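Side-chain contact in 2-oxoadipate dioxygenase/decarboxylase (Pseudomonas putida, PDB 6W1G), which uses iron(II) and dioxygen to decarboxylate and hydroxylate 2-oxoadipate to D-2-hydroxyglutarate in bacterial D-lysine catabolism: residues A424-E427 / A428-A432. Residues are numbered along the deposited sequence; the frame is centred on the assembly and turned at random.
Sequences ANRE and AFEAA
Arg-426 and Glu-430, one turn apart on helix 424-433, lie side by side and point the same way. The arginine's CG is anti to its own backbone N (chi1 173°), and its aliphatic stem passes the glutamate, CG of Arg-426 lying 3.9 Å from CD of Glu-430. Glu-430 has its CG anti to the carbonyl carbon (chi1 -66°) and runs extended beyond it, which sets the carboxylate alongside that stem. The arginine chain bends at chi3, and the guanidinium plane stands 88° from that of the carboxylate. The charges stop short of a salt bridge: NH1 of Arg-426 is 4.6 Å from OE2 of Glu-430. A water closes the interval, accepting from NH1 of Arg-426 at 3.1 Å, in the guanidinium plane, and donating to OE2 of Glu-430 at 2.7 Å. OE2 also accepts the backbone N-H of Val-437, beyond the helix end, so two donors grip this oxygen. Their backbones are joined by the i to i+4 bond from Glu-430 N to Arg-426 O (2.8 Å). On another side of the helix Phe-429 is buried against Tyr-98, His-109 and Leu-81. With an alanine at Glu-430, the water and the Val-437 amide would probably both lose the carboxylate oxygen that accepts from them. The contact is thus a water-bridged pairing of opposite charges on the protein surface, whose carboxylate, probably charged, ties the helix to the following loop.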
loop_
_atom_site.group_PDB
_atom_site.type_symbol
_atom_site.label_atom_id
_atom_site.label_comp_id
_atom_site.label_asym_id
_atom_site.label_seq_id
_atom_site.Cartn_x
_atom_site.Cartn_y
_atom_site.Cartn_z
ATOM N N ALA A 424 -4.046 -0.073 23.753
ATOM C CA ALA A 424 -2.770 -0.595 24.235
ATOM C C ALA A 424 -1.893 -1.095 23.097
ATOM O O ALA A 424 -0.677 -0.879 23.102
ATOM C CB ALA A 424 -2.997 -1.720 25.239
ATOM N N ASN A 425 -2.479 -1.794 22.130
ATOM C CA ASN A 425 -1.662 -2.323 21.038
ATOM C C ASN A 425 -1.069 -1.207 20.186
ATOM O O ASN A 425 0.126 -1.241 19.876
ATOM C CB ASN A 425 -2.433 -3.353 20.213
ATOM C CG ASN A 425 -2.736 -4.635 21.021
ATOM O OD1 ASN A 425 -2.228 -4.824 22.122
ATOM N ND2 ASN A 425 -3.538 -5.517 20.457
ATOM N N ARG A 426 -1.870 -0.201 19.816
ATOM C CA ARG A 426 -1.314 0.902 19.027
ATOM C C ARG A 426 -0.229 1.629 19.818
ATOM O O ARG A 426 0.797 2.022 19.268
ATOM C CB ARG A 426 -2.417 1.861 18.600
ATOM C CG ARG A 426 -1.894 3.124 17.923
ATOM C CD ARG A 426 -2.987 4.146 17.669
ATOM N NE ARG A 426 -4.027 3.639 16.783
ATOM C CZ ARG A 426 -4.307 4.140 15.583
ATOM N NH1 ARG A 426 -3.633 5.185 15.115
ATOM N NH2 ARG A 426 -5.270 3.594 14.862
ATOM N N GLU A 427 -0.455 1.837 21.115
ATOM C CA GLU A 427 0.552 2.508 21.929
ATOM C C GLU A 427 1.847 1.703 21.979
ATOM O O GLU A 427 2.933 2.278 21.908
ATOM C CB GLU A 427 -0.002 2.749 23.334
ATOM C CG GLU A 427 -1.133 3.768 23.377
ATOM C CD GLU A 427 -1.866 3.815 24.719
ATOM O OE1 GLU A 427 -1.454 3.141 25.688
ATOM O OE2 GLU A 427 -2.879 4.529 24.809
ATOM N N ALA A 428 1.741 0.375 22.107
ATOM C CA ALA A 428 2.926 -0.470 22.076
ATOM C C ALA A 428 3.617 -0.369 20.726
ATOM O O ALA A 428 4.849 -0.320 20.661
ATOM C CB ALA A 428 2.565 -1.930 22.360
ATOM N N PHE A 429 2.842 -0.359 19.634
ATOM C CA PHE A 429 3.438 -0.234 18.321
ATOM C C PHE A 429 4.194 1.082 18.209
ATOM O O PHE A 429 5.310 1.130 17.691
ATOM C CB PHE A 429 2.353 -0.312 17.254
ATOM C CG PHE A 429 2.913 -0.366 15.850
ATOM C CD1 PHE A 429 3.339 -1.555 15.296
ATOM C CD2 PHE A 429 3.048 0.794 15.111
ATOM C CE1 PHE A 429 3.885 -1.619 14.015
ATOM C CE2 PHE A 429 3.590 0.747 13.829
ATOM C CZ PHE A 429 3.992 -0.463 13.277
ATOM N N GLU A 430 3.573 2.183 18.647
ATOM C CA GLU A 430 4.200 3.494 18.519
ATOM C C GLU A 430 5.431 3.640 19.406
ATOM O O GLU A 430 6.398 4.305 19.019
ATOM C CB GLU A 430 3.167 4.611 18.754
ATOM C CG GLU A 430 2.118 4.621 17.651
ATOM C CD GLU A 430 1.044 5.676 17.831
ATOM O OE1 GLU A 430 0.743 6.057 18.976
ATOM O OE2 GLU A 430 0.508 6.126 16.808
ATOM N N ALA A 431 5.435 2.993 20.564
ATOM C CA ALA A 431 6.624 3.016 21.398
ATOM C C ALA A 431 7.778 2.320 20.696
ATOM O O ALA A 431 8.926 2.792 20.743
ATOM C CB ALA A 431 6.304 2.365 22.740
ATOM N N ALA A 432 7.492 1.199 20.029
ATOM C CA ALA A 432 8.521 0.477 19.277
ATOM C C ALA A 432 8.998 1.280 18.078
ATOM O O ALA A 432 10.193 1.343 17.790
ATOM C CB ALA A 432 7.949 -0.864 18.825
HETATM O O HOH W 1 -1.840 7.376 16.295
#